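Local coordinates for protein 6-phospho-beta-d glycosidase (Streptococcus pyogenes, PDB 5FOO) that probably hydrolyses the beta-glycosidic bond of 6-phosphorylated beta-glucosides, as a family 1 glycoside hydrolase, at residues Arg81-Phe86 and Ser146-Glu151; Gln128-Trp133 and Val139-Ala144; Ala255-Lys260 and Asp358-Phe363; Ala345-Ala350 and Ile404-Asn409. The protein carries 1 engineered substitution. One frame throughout, in Å; residues are numbered along the deposited sequence.

Contact 1 of 4, residues Arg81-Phe86 and Ser146-Glu151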
loop_
_atom_site.group_PDB
_atom_site.type_symbol
_atom_site.label_atom_id
_atom_site.label_comp_id
_atom_site.label_asym_id
_atom_site.label_seq_id
_atom_site.Cartn_x
_atom_site.Cartn_y
_atom_site.Cartn_z
ATOM N N ARG A 81 1.943 -3.730 -17.728
ATOM C CA ARG A 81 0.808 -3.754 -18.704
ATOM C C ARG A 81 0.808 -2.538 -19.614
ATOM O O ARG A 81 0.553 -2.669 -20.782
ATOM C CB ARG A 81 -0.548 -3.813 -17.964
ATOM C CG ARG A 81 -1.735 -3.874 -18.887
ATOM C CD ARG A 81 -3.022 -4.018 -18.147
ATOM N NE ARG A 81 -3.152 -5.256 -17.410
ATOM C CZ ARG A 81 -3.347 -6.460 -17.919
ATOM N NH1 ARG A 81 -3.426 -6.643 -19.192
ATOM N NH2 ARG A 81 -3.473 -7.532 -17.089
ATOM N N LEU A 82 1.045 -1.355 -19.066
ATOM C CA LEU A 82 0.900 -0.104 -19.858
ATOM C C LEU A 82 2.036 0.133 -20.857
ATOM O O LEU A 82 1.813 0.703 -21.923
ATOM C CB LEU A 82 0.795 1.112 -18.965
ATOM C CG LEU A 82 0.466 2.446 -19.674
ATOM C CD1 LEU A 82 -0.802 2.324 -20.567
ATOM C CD2 LEU A 82 0.274 3.516 -18.608
ATOM N N ILE A 83 3.253 -0.284 -20.509
ATOM C CA ILE A 83 4.411 0.056 -21.286
ATOM C C ILE A 83 4.915 -1.075 -22.160
ATOM O O ILE A 83 4.965 -2.226 -21.756
ATOM C CB ILE A 83 5.526 0.601 -20.370
ATOM C CG1 ILE A 83 5.082 1.873 -19.651
ATOM C CG2 ILE A 83 6.810 0.857 -21.179
ATOM C CD1 ILE A 83 4.616 3.032 -20.555
ATOM N N ASP A 84 5.267 -0.733 -23.391
ATOM C CA ASP A 84 5.760 -1.678 -24.350
ATOM C C ASP A 84 7.298 -1.701 -24.199
ATOM O O ASP A 84 7.847 -2.646 -23.657
ATOM C CB ASP A 84 5.283 -1.278 -25.756
ATOM C CG ASP A 84 5.935 -2.112 -26.882
ATOM O OD1 ASP A 84 6.684 -3.079 -26.656
ATOM O OD2 ASP A 84 5.725 -1.761 -28.030
ATOM N N ASP A 85 7.974 -0.619 -24.583
ATOM C CA ASP A 85 9.427 -0.566 -24.539
ATOM C C ASP A 85 9.699 0.303 -23.306
ATOM O O ASP A 85 9.331 1.467 -23.270
ATOM C CB ASP A 85 9.940 0.030 -25.875
ATOM C CG ASP A 85 11.440 0.416 -25.858
ATOM O OD1 ASP A 85 12.112 0.403 -24.810
ATOM O OD2 ASP A 85 11.928 0.801 -26.950
ATOM N N PHE A 86 10.299 -0.286 -22.285
ATOM C CA PHE A 86 10.590 0.401 -21.042
ATOM C C PHE A 86 11.555 1.567 -21.177
ATOM O O PHE A 86 11.429 2.530 -20.442
ATOM C CB PHE A 86 11.158 -0.546 -19.993
ATOM C CG PHE A 86 10.219 -1.612 -19.554
ATOM C CD1 PHE A 86 8.995 -1.302 -19.012
ATOM C CD2 PHE A 86 10.585 -2.932 -19.619
ATOM C CE1 PHE A 86 8.134 -2.291 -18.596
ATOM C CE2 PHE A 86 9.727 -3.935 -19.183
ATOM C CZ PHE A 86 8.498 -3.612 -18.662
ATOM N N SER A 146 5.257 7.183 -15.461
ATOM C CA SER A 146 4.299 8.041 -14.730
ATOM C C SER A 146 3.766 9.146 -15.653
ATOM O O SER A 146 2.547 9.429 -15.631
ATOM C CB SER A 146 4.878 8.610 -13.418
ATOM O OG SER A 146 5.781 9.705 -13.672
ATOM N N LYS A 147 4.655 9.731 -16.470
ATOM C CA LYS A 147 4.248 10.740 -17.454
ATOM C C LYS A 147 3.234 10.196 -18.473
ATOM O O LYS A 147 2.247 10.872 -18.788
ATOM C CB LYS A 147 5.421 11.262 -18.261
ATOM C CG LYS A 147 6.267 12.342 -17.679
ATOM C CD LYS A 147 7.085 12.935 -18.855
ATOM C CE LYS A 147 7.909 14.123 -18.456
ATOM N NZ LYS A 147 9.224 13.707 -17.884
ATOM N N VAL A 148 3.452 8.982 -18.991
ATOM C CA VAL A 148 2.412 8.368 -19.843
ATOM C C VAL A 148 1.084 8.371 -19.094
ATOM O O VAL A 148 0.094 8.842 -19.642
ATOM C CB VAL A 148 2.782 6.934 -20.344
ATOM C CG1 VAL A 148 1.666 6.302 -21.096
ATOM C CG2 VAL A 148 4.036 6.963 -21.233
ATOM N N CYS A 149 1.068 7.862 -17.842
ATOM C CA CYS A 149 -0.164 7.779 -17.048
ATOM C C CYS A 149 -0.856 9.161 -16.908
ATOM O O CYS A 149 -2.027 9.322 -17.184
ATOM C CB CYS A 149 0.123 7.223 -15.682
ATOM S SG CYS A 149 0.615 5.462 -15.716
ATOM N N PHE A 150 -0.105 10.151 -16.481
ATOM C CA PHE A 150 -0.661 11.505 -16.334
ATOM C C PHE A 150 -1.214 12.096 -17.696
ATOM O O PHE A 150 -2.321 12.635 -17.714
ATOM C CB PHE A 150 0.360 12.427 -15.747
ATOM C CG PHE A 150 0.988 11.921 -14.473
ATOM C CD1 PHE A 150 0.249 11.212 -13.530
ATOM C CD2 PHE A 150 2.313 12.236 -14.193
ATOM C CE1 PHE A 150 0.842 10.789 -12.339
ATOM C CE2 PHE A 150 2.883 11.873 -13.007
ATOM C CZ PHE A 150 2.148 11.136 -12.068
ATOM N N GLU A 151 -0.475 11.934 -18.787
ATOM C CA GLU A 151 -0.912 12.392 -20.100
ATOM C C GLU A 151 -2.153 11.671 -20.584
ATOM O O GLU A 151 -3.046 12.288 -21.130
ATOM C CB GLU A 151 0.219 12.234 -21.111
ATOM C CG GLU A 151 1.331 13.216 -20.789
ATOM C CD GLU A 151 2.634 12.954 -21.490
ATOM O OE1 GLU A 151 2.709 12.031 -22.315
ATOM O OE2 GLU A 151 3.594 13.718 -21.221
#

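Contact 2 of 4, residues Gln128-Trp133 and Val139-Ala144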
loop_
_atom_site.group_PDB
_atom_site.type_symbol
_atom_site.label_atom_id
_atom_site.label_comp_id
_atom_site.label_asym_id
_atom_site.label_seq_id
_atom_site.Cartn_x
_atom_site.Cartn_y
_atom_site.Cartn_z
ATOM N N GLN A 128 16.585 -7.522 -13.866
ATOM C CA GLN A 128 17.684 -8.326 -14.508
ATOM C C GLN A 128 18.688 -7.415 -15.177
ATOM O O GLN A 128 19.869 -7.515 -14.948
ATOM C CB GLN A 128 17.114 -9.364 -15.525
ATOM C CG GLN A 128 16.364 -10.536 -14.860
ATOM C CD GLN A 128 15.550 -11.430 -15.817
ATOM O OE1 GLN A 128 15.141 -11.023 -16.904
ATOM N NE2 GLN A 128 15.229 -12.610 -15.352
ATOM N N ALA A 129 18.225 -6.450 -15.950
ATOM C CA ALA A 129 19.125 -5.538 -16.610
ATOM C C ALA A 129 19.901 -4.562 -15.714
ATOM O O ALA A 129 21.066 -4.225 -16.025
ATOM C CB ALA A 129 18.392 -4.770 -17.701
ATOM N N TYR A 130 19.295 -4.061 -14.634
ATOM C CA TYR A 130 19.934 -2.970 -13.903
ATOM C C TYR A 130 19.953 -3.040 -12.401
ATOM O O TYR A 130 20.395 -2.114 -11.799
ATOM C CB TYR A 130 19.231 -1.675 -14.239
ATOM C CG TYR A 130 19.113 -1.324 -15.689
ATOM C CD1 TYR A 130 20.249 -0.895 -16.432
ATOM C CD2 TYR A 130 17.857 -1.320 -16.317
ATOM C CE1 TYR A 130 20.128 -0.549 -17.768
ATOM C CE2 TYR A 130 17.728 -0.976 -17.647
ATOM C CZ TYR A 130 18.866 -0.594 -18.360
ATOM O OH TYR A 130 18.700 -0.243 -19.661
ATOM N N GLY A 131 19.439 -4.088 -11.796
ATOM C CA GLY A 131 19.283 -4.113 -10.363
ATOM C C GLY A 131 17.984 -3.438 -9.883
ATOM O O GLY A 131 17.782 -3.222 -8.672
ATOM N N GLY A 132 17.078 -3.137 -10.793
ATOM C CA GLY A 132 15.778 -2.691 -10.339
ATOM C C GLY A 132 15.816 -1.331 -9.672
ATOM O O GLY A 132 16.449 -0.414 -10.172
ATOM N N TRP A 133 15.159 -1.219 -8.520
ATOM C CA TRP A 133 15.175 0.014 -7.756
ATOM C C TRP A 133 16.584 0.403 -7.254
ATOM O O TRP A 133 16.795 1.523 -6.740
ATOM C CB TRP A 133 14.203 -0.070 -6.564
ATOM C CG TRP A 133 12.770 -0.209 -6.995
ATOM C CD1 TRP A 133 11.977 -1.280 -6.795
ATOM C CD2 TRP A 133 11.987 0.742 -7.738
ATOM N NE1 TRP A 133 10.720 -1.049 -7.313
ATOM C CE2 TRP A 133 10.696 0.179 -7.904
ATOM C CE3 TRP A 133 12.234 2.010 -8.238
ATOM C CZ2 TRP A 133 9.656 0.845 -8.553
ATOM C CZ3 TRP A 133 11.187 2.712 -8.901
ATOM C CH2 TRP A 133 9.918 2.126 -9.048
ATOM N N VAL A 139 14.791 4.409 -11.985
ATOM C CA VAL A 139 13.977 5.494 -11.439
ATOM C C VAL A 139 13.539 6.429 -12.533
ATOM O O VAL A 139 12.386 6.845 -12.575
ATOM C CB VAL A 139 14.725 6.292 -10.395
ATOM C CG1 VAL A 139 14.058 7.650 -10.133
ATOM C CG2 VAL A 139 14.754 5.463 -9.114
ATOM N N ASP A 140 14.448 6.763 -13.430
ATOM C CA ASP A 140 14.082 7.621 -14.587
ATOM C C ASP A 140 13.083 6.951 -15.493
ATOM O O ASP A 140 12.222 7.611 -15.989
ATOM C CB ASP A 140 15.316 8.022 -15.410
ATOM C CG ASP A 140 16.152 9.107 -14.728
ATOM O OD1 ASP A 140 15.638 9.911 -13.941
ATOM O OD2 ASP A 140 17.352 9.172 -14.982
ATOM N N LEU A 141 13.201 5.641 -15.733
ATOM C CA LEU A 141 12.235 4.947 -16.562
ATOM C C LEU A 141 10.812 4.896 -15.862
ATOM O O LEU A 141 9.763 4.978 -16.523
ATOM C CB LEU A 141 12.734 3.551 -16.895
ATOM C CG LEU A 141 14.067 3.426 -17.619
ATOM C CD1 LEU A 141 14.387 1.984 -17.938
ATOM C CD2 LEU A 141 14.083 4.262 -18.894
ATOM N N PHE A 142 10.807 4.785 -14.537
ATOM C CA PHE A 142 9.563 4.867 -13.766
ATOM C C PHE A 142 8.879 6.238 -13.974
ATOM O O PHE A 142 7.667 6.329 -14.174
ATOM C CB PHE A 142 9.847 4.555 -12.285
ATOM C CG PHE A 142 8.674 4.671 -11.368
ATOM C CD1 PHE A 142 7.594 3.847 -11.503
ATOM C CD2 PHE A 142 8.718 5.546 -10.304
ATOM C CE1 PHE A 142 6.553 3.924 -10.649
ATOM C CE2 PHE A 142 7.652 5.640 -9.457
ATOM C CZ PHE A 142 6.573 4.840 -9.637
ATOM N N VAL A 143 9.676 7.281 -13.977
ATOM C CA VAL A 143 9.174 8.639 -14.247
ATOM C C VAL A 143 8.572 8.749 -15.614
ATOM O O VAL A 143 7.528 9.342 -15.778
ATOM C CB VAL A 143 10.295 9.715 -14.103
ATOM C CG1 VAL A 143 9.839 11.104 -14.567
ATOM C CG2 VAL A 143 10.785 9.752 -12.656
ATOM N N ALA A 144 9.221 8.190 -16.609
ATOM C CA ALA A 144 8.668 8.221 -17.935
ATOM C C ALA A 144 7.347 7.470 -18.021
ATOM O O ALA A 144 6.383 7.932 -18.689
ATOM C CB ALA A 144 9.685 7.723 -18.918
#

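Contact 3 of 4, residues Ala255-Lys260 and Asp358-Phe363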
loop_
_atom_site.group_PDB
_atom_site.type_symbol
_atom_site.label_atom_id
_atom_site.label_comp_id
_atom_site.label_asym_id
_atom_site.label_seq_id
_atom_site.Cartn_x
_atom_site.Cartn_y
_atom_site.Cartn_z
ATOM N N ALA A 255 10.640 12.560 4.125
ATOM C CA ALA A 255 10.872 12.861 2.724
ATOM C C ALA A 255 9.587 13.256 1.953
ATOM O O ALA A 255 9.597 14.225 1.207
ATOM C CB ALA A 255 11.530 11.712 2.031
ATOM N N ALA A 256 8.487 12.531 2.144
ATOM C CA ALA A 256 7.221 12.846 1.464
ATOM C C ALA A 256 6.649 14.243 1.816
ATOM O O ALA A 256 6.264 14.974 0.924
ATOM C CB ALA A 256 6.181 11.798 1.757
ATOM N N VAL A 257 6.601 14.564 3.108
ATOM C CA VAL A 257 5.884 15.688 3.626
ATOM C C VAL A 257 6.805 16.914 3.759
ATOM O O VAL A 257 6.427 17.977 3.364
ATOM C CB VAL A 257 5.330 15.365 5.012
ATOM C CG1 VAL A 257 4.651 16.571 5.615
ATOM C CG2 VAL A 257 4.354 14.161 4.966
ATOM N N HIS A 258 8.000 16.754 4.338
ATOM C CA HIS A 258 8.915 17.834 4.577
ATOM C C HIS A 258 10.030 17.857 3.609
ATOM O O HIS A 258 10.754 18.791 3.650
ATOM C CB HIS A 258 9.435 17.884 6.022
ATOM C CG HIS A 258 8.348 18.075 7.045
ATOM N ND1 HIS A 258 8.098 17.166 8.053
ATOM C CD2 HIS A 258 7.400 19.037 7.175
ATOM C CE1 HIS A 258 7.075 17.572 8.783
ATOM N NE2 HIS A 258 6.608 18.687 8.246
ATOM N N GLY A 259 10.160 16.907 2.694
ATOM C CA GLY A 259 11.193 17.033 1.641
ATOM C C GLY A 259 12.641 16.917 2.177
ATOM O O GLY A 259 13.569 17.432 1.542
ATOM N N LYS A 260 12.825 16.238 3.318
ATOM C CA LYS A 260 14.142 16.022 3.934
ATOM C C LYS A 260 14.197 14.625 4.513
ATOM O O LYS A 260 13.177 14.043 4.869
ATOM C CB LYS A 260 14.415 17.003 5.098
ATOM C CG LYS A 260 14.041 18.451 4.875
ATOM N N ASP A 358 1.973 18.601 10.203
ATOM C CA ASP A 358 1.321 19.861 9.843
ATOM C C ASP A 358 -0.152 19.642 9.563
ATOM O O ASP A 358 -0.757 20.352 8.785
ATOM C CB ASP A 358 1.969 20.446 8.604
ATOM C CG ASP A 358 3.438 20.649 8.769
ATOM O OD1 ASP A 358 3.852 21.107 9.827
ATOM O OD2 ASP A 358 4.202 20.366 7.841
ATOM N N ASN A 359 -0.721 18.607 10.159
ATOM C CA ASN A 359 -2.058 18.178 9.797
ATOM C C ASN A 359 -2.399 18.208 8.306
ATOM O O ASN A 359 -3.561 18.498 7.958
ATOM C CB ASN A 359 -3.061 19.054 10.558
ATOM C CG ASN A 359 -4.319 18.314 10.951
ATOM O OD1 ASN A 359 -4.409 17.069 10.968
ATOM N ND2 ASN A 359 -5.304 19.087 11.316
ATOM N N ILE A 360 -1.447 17.888 7.413
ATOM C CA ILE A 360 -1.831 17.788 6.024
ATOM C C ILE A 360 -2.963 16.739 5.744
ATOM O O ILE A 360 -3.229 15.830 6.552
ATOM C CB ILE A 360 -0.673 17.452 5.091
ATOM C CG1 ILE A 360 -0.056 16.109 5.411
ATOM C CG2 ILE A 360 0.388 18.556 5.081
ATOM C CD1 ILE A 360 0.723 15.611 4.221
ATOM N N PRO A 361 -3.590 16.837 4.568
ATOM C CA PRO A 361 -4.651 15.832 4.357
ATOM C C PRO A 361 -4.145 14.401 4.209
ATOM O O PRO A 361 -3.098 14.165 3.583
ATOM C CB PRO A 361 -5.381 16.318 3.090
ATOM C CG PRO A 361 -4.897 17.742 2.860
ATOM C CD PRO A 361 -3.564 17.879 3.521
ATOM N N TRP A 362 -4.910 13.461 4.763
ATOM C CA TRP A 362 -4.584 12.035 4.635
ATOM C C TRP A 362 -5.851 11.218 4.729
ATOM O O TRP A 362 -6.842 11.690 5.273
ATOM C CB TRP A 362 -3.578 11.638 5.738
ATOM C CG TRP A 362 -4.166 11.692 7.121
ATOM C CD1 TRP A 362 -4.318 12.819 7.892
ATOM C CD2 TRP A 362 -4.678 10.602 7.904
ATOM N NE1 TRP A 362 -4.898 12.493 9.094
ATOM C CE2 TRP A 362 -5.129 11.146 9.132
ATOM C CE3 TRP A 362 -4.809 9.219 7.692
ATOM C CZ2 TRP A 362 -5.697 10.359 10.140
ATOM C CZ3 TRP A 362 -5.375 8.441 8.687
ATOM C CH2 TRP A 362 -5.804 9.015 9.901
ATOM N N PHE A 363 -5.837 10.022 4.159
ATOM C CA PHE A 363 -6.884 9.026 4.405
ATOM C C PHE A 363 -6.346 7.623 4.770
ATOM O O PHE A 363 -5.211 7.270 4.463
ATOM C CB PHE A 363 -7.830 8.930 3.227
ATOM C CG PHE A 363 -7.321 8.146 2.064
ATOM C CD1 PHE A 363 -6.211 8.551 1.354
ATOM C CD2 PHE A 363 -8.017 6.996 1.610
ATOM C CE1 PHE A 363 -5.818 7.844 0.246
ATOM C CE2 PHE A 363 -7.588 6.292 0.521
ATOM C CZ PHE A 363 -6.502 6.739 -0.183
#

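Contact 4 of 4, residues Ala345-Ala350 and Ile404-Asn409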
loop_
_atom_site.group_PDB
_atom_site.type_symbol
_atom_site.label_atom_id
_atom_site.label_comp_id
_atom_site.label_asym_id
_atom_site.label_seq_id
_atom_site.Cartn_x
_atom_site.Cartn_y
_atom_site.Cartn_z
ATOM N N ALA A 345 -4.514 2.057 17.711
ATOM C CA ALA A 345 -3.408 2.596 16.927
ATOM C C ALA A 345 -3.861 3.585 15.843
ATOM O O ALA A 345 -3.105 4.461 15.447
ATOM C CB ALA A 345 -2.573 1.476 16.285
ATOM N N VAL A 346 -5.075 3.415 15.330
ATOM C CA VAL A 346 -5.604 4.374 14.326
ATOM C C VAL A 346 -5.700 5.784 14.859
ATOM O O VAL A 346 -5.393 6.709 14.150
ATOM C CB VAL A 346 -6.951 3.961 13.838
ATOM C CG1 VAL A 346 -7.531 5.027 12.869
ATOM C CG2 VAL A 346 -6.843 2.617 13.137
ATOM N N TYR A 347 -6.121 5.927 16.120
ATOM C CA TYR A 347 -6.180 7.214 16.784
ATOM C C TYR A 347 -4.779 7.749 16.934
ATOM O O TYR A 347 -4.494 8.914 16.569
ATOM C CB TYR A 347 -6.873 7.080 18.157
ATOM C CG TYR A 347 -6.848 8.336 19.003
ATOM C CD1 TYR A 347 -7.753 9.412 18.791
ATOM C CD2 TYR A 347 -5.939 8.465 20.014
ATOM C CE1 TYR A 347 -7.716 10.557 19.591
ATOM C CE2 TYR A 347 -5.874 9.610 20.773
ATOM C CZ TYR A 347 -6.762 10.629 20.563
ATOM O OH TYR A 347 -6.593 11.694 21.379
ATOM N N ASP A 348 -3.854 6.903 17.401
ATOM C CA ASP A 348 -2.452 7.358 17.522
ATOM C C ASP A 348 -1.862 7.872 16.214
ATOM O O ASP A 348 -1.143 8.858 16.230
ATOM C CB ASP A 348 -1.515 6.290 18.121
ATOM C CG ASP A 348 -1.891 5.923 19.585
ATOM O OD1 ASP A 348 -2.484 6.733 20.312
ATOM O OD2 ASP A 348 -1.622 4.793 20.000
ATOM N N ILE A 349 -2.141 7.190 15.108
ATOM C CA ILE A 349 -1.725 7.661 13.784
ATOM C C ILE A 349 -2.364 9.061 13.486
ATOM O O ILE A 349 -1.724 9.970 12.955
ATOM C CB ILE A 349 -2.147 6.628 12.738
ATOM C CG1 ILE A 349 -1.221 5.362 12.841
ATOM C CG2 ILE A 349 -2.090 7.163 11.347
ATOM C CD1 ILE A 349 -1.740 4.179 12.034
ATOM N N ALA A 350 -3.629 9.194 13.835
ATOM C CA ALA A 350 -4.369 10.427 13.542
ATOM C C ALA A 350 -3.778 11.603 14.304
ATOM O O ALA A 350 -3.588 12.669 13.716
ATOM C CB ALA A 350 -5.855 10.237 13.846
ATOM N N ILE A 404 -10.597 12.180 13.929
ATOM C CA ILE A 404 -11.230 13.323 13.240
ATOM C C ILE A 404 -11.851 14.308 14.262
ATOM O O ILE A 404 -11.693 15.472 14.140
ATOM C CB ILE A 404 -12.324 12.837 12.263
ATOM C CG1 ILE A 404 -11.662 11.955 11.157
ATOM C CG2 ILE A 404 -13.104 14.019 11.669
ATOM C CD1 ILE A 404 -12.578 11.058 10.337
ATOM N N GLU A 405 -12.535 13.811 15.291
ATOM C CA GLU A 405 -13.116 14.702 16.315
ATOM C C GLU A 405 -12.031 15.490 17.068
ATOM O O GLU A 405 -12.248 16.626 17.485
ATOM C CB GLU A 405 -13.999 13.935 17.311
ATOM C CG GLU A 405 -15.134 14.786 17.846
ATOM C CD GLU A 405 -16.381 14.793 16.932
ATOM O OE1 GLU A 405 -16.293 14.685 15.679
ATOM O OE2 GLU A 405 -17.489 14.863 17.494
ATOM N N ALA A 406 -10.852 14.905 17.197
ATOM C CA ALA A 406 -9.743 15.547 17.876
ATOM C C ALA A 406 -9.008 16.485 16.964
ATOM O O ALA A 406 -8.008 17.063 17.358
ATOM C CB ALA A 406 -8.806 14.468 18.460
ATOM N N GLY A 407 -9.433 16.621 15.711
ATOM C CA GLY A 407 -8.804 17.601 14.833
ATOM C C GLY A 407 -7.942 17.012 13.707
ATOM O O GLY A 407 -7.472 17.793 12.866
ATOM N N SER A 408 -7.751 15.670 13.639
ATOM C CA SER A 408 -6.949 15.135 12.537
ATOM C C SER A 408 -7.635 15.323 11.174
ATOM O O SER A 408 -8.813 14.979 10.988
ATOM C CB SER A 408 -6.595 13.648 12.726
ATOM O OG SER A 408 -5.539 13.299 11.837
ATOM N N ASN A 409 -6.865 15.746 10.198
ATOM C CA ASN A 409 -7.379 16.033 8.881
ATOM C C ASN A 409 -7.451 14.780 7.975
ATOM O O ASN A 409 -6.803 14.686 6.928
ATOM C CB ASN A 409 -6.465 17.110 8.332
ATOM C CG ASN A 409 -6.953 17.765 7.057
ATOM O OD1 ASN A 409 -8.069 17.674 6.679
ATOM N ND2 ASN A 409 -6.050 18.422 6.387
#

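Contact 1 of 4, residues Arg81-Phe86 and Ser146-Glu151
Leu82 reaches from the last turn of helix 79-82 to the flank of helix 136-153, where Val148 and Cys149 receive it. Its CB already points toward that helix, and CG, anti to the backbone N (chi1 -173°), carries the branch further out. CB itself makes no close contact across the interface, CG comes within 4.3 Å of Val148 CG1, and CD1 stays farther off; the closest touching falls to the other methyl of the fork. CD2 comes 3.5 Å from Cys149 SG and also 4.0 Å from Val148 CG1, so that a single methyl group meets two successive residues of the helix. The Leu82 and Val148 side chains run past each other in opposite directions rather than meeting end on.

Val148 uses both of its branches. While CG1 serves Leu82, CG2 lies 4.0 Å from Ile83 CD1, the tip of a side chain that sets out along the interface and bends in at its end. Phe145 and Phe153 of helix 136-153 also touch Leu82, and Val148 also touches Ile91.

This is a buried joint between the end of the short helix 79-82, with the residue after it, and helix 136-153 of the (beta/alpha)8 barrel. Aliphatic carbons and one sulfur make the close contacts, which implies cohesion by dispersion and exclusion of water, with little directional preference.

Contact 2 of 4, residues Gln128-Trp133 and Val139-Ala144
Trp133, Val139 and Phe142 carry this short-range contact on the periphery of the (beta/alpha)8 barrel, where the chain leaves helix 124-130, turns through Gly131 and Gly132, and enters helix 136-153. Both glycines have positive phi, and the turn they make delivers Trp133 to the face of the next helix.

The indole loses the most surface here. Its CG stands anti to the carbonyl carbon (chi1 -64°), and although the side chain starts out along the interface, its six-membered ring ends against the helix. The meeting with Phe142 is a T-shaped stack: the edge of the indole is directed at the face of the phenyl ring, with centroids 5.1 Å apart and planes at 83°. Phe142 is placed for this by a CG anti to its own backbone N (chi1 177°), which swings the ring out from the helix toward the indole.

Val139, one turn earlier in the helix, adds an aliphatic contact at the same indole. Its CG2 lies 4.4 Å from Trp133 CE3, near the plane of the ring, so valine and phenylalanine both border the edge of the tryptophan. Residues from helix 186-208, Val192 and Leu196, also pack on Trp133, while its carbonyl accepts a hydrogen bond from Asn195.

A lighter touch joins Tyr130 CE2 to Leu141 CD1, and the tyrosine hydroxyl is hydrogen-bonded to Glu87. In the stack itself, Trp133 CH2 sits 3.7 Å from Phe142 CG, displaced from the ring centre toward the rim.

Contact 3 of 4, residues Ala255-Lys260 and Asp358-Phe363
With CG of His258 (chi1 -61°) and CG of Asp358 each anti to its carbonyl carbon, an imidazole and a carboxylate approach from opposite directions and meet through one hydrogen bond. NE2 of His258 donates to OD2 of Asp358 over 3.0 Å. The bond is bent, with an N-H...O angle of 141°, and the oxygen is met from above the carboxylate plane. Ring and carboxylate stand steeply to each other, their planes 78° apart, while the acceptor lies at the ring's edge and tilts a little from its plane. On the other side of the imidazole, ND1 is hydrogen-bonded to Glu254, one turn back in helix 235-258, so both nitrogens are engaged, which together restricts the rotation of the ring.

Beside this polar pair, Val257 makes the apolar half of the contact. Its CG2 touches CD1 of Ile360 at 4.0 Å, whereas CG1 lies over the centre of one face of the His258 ring. Leu294 of the neighbouring barrel strand 293-297 also packs on Val257, and Met353 of helix 344-356 on Ile360.

The contact thus joins the end of helix 235-258, around its wider pi-type turn, to the loop that leads into strand 362-367 of the (beta/alpha)8 barrel. Asp358 is exposed and Val257 buried, so the interface grades from a polar rim to an apolar interior. Two carboxylates flanking one imidazole would probably favour its protonated form, and the bond to Asp358 would then gain ionic character.

Contact 4 of 4, residues Ala345-Ala350 and Ile404-Asn409
A helix-to-loop contact, held by one side-chain-to-backbone hydrogen bond and a little apolar packing, joins helix 344-356 to the turn that follows helix 387-405. The two segments come closest at Ala350 and Ser408, whose CA atoms are 5.5 Å apart. Ser408 OG donates to the carbonyl O of Ala350 at 2.8 Å, reaching it from well off the line of the C=O bond (angle 114° at the oxygen) and tilted 33° from the carbonyl plane. The hydroxyl takes this place because OG lies anti to the backbone N of Ser408 (chi1 -164°). OG also pairs with Trp362 NE1 of strand 362-367, so two bonds grip the hydroxyl. Alongside, the two CB atoms of Ala350 and Ser408 touch at 3.7 Å, a closeness that the small side chains permit.

The turn that presents Ser408 is a Schellman motif. Gly407 supplies its positive phi, and its N bonds back to Ile404 O; the chain then runs on toward strand 410-416, the last strand of the (beta/alpha)8 barrel. Arg354 of helix 344-356 binds the carbonyl of Ala406, adding a second tie between helix and turn.

One turn earlier in the helix, Tyr347 adds an apolar touch. Its CE1 approaches Ala406 CB at 4.2 Å, obliquely to the ring, which also forms a cation-pi pair with Lys402 of helix 387-405.

Overall arrangement
Following the chain from the N terminus, contact 1 opens just after barrel strand 72-76 and closes on helix 136-153. Contact 2 falls wholly within that loop, spans only a short turn, and uses the same helix; the two touch where Phe86 O meets Leu141 CD2. Contact 3 opens later and ties the end of helix 235-258 to the entry to strand 362-367. Contact 4, which ties helix 344-356 to the approach to strand 410-416, begins within that interval and ends beyond it, so contacts 3 and 4 cross, and they meet where Asn359 and Trp362 probably hydrogen-bond to Asn409 and Ser408. Contacts 1 and 2 lie across the chain's centre from contact 4.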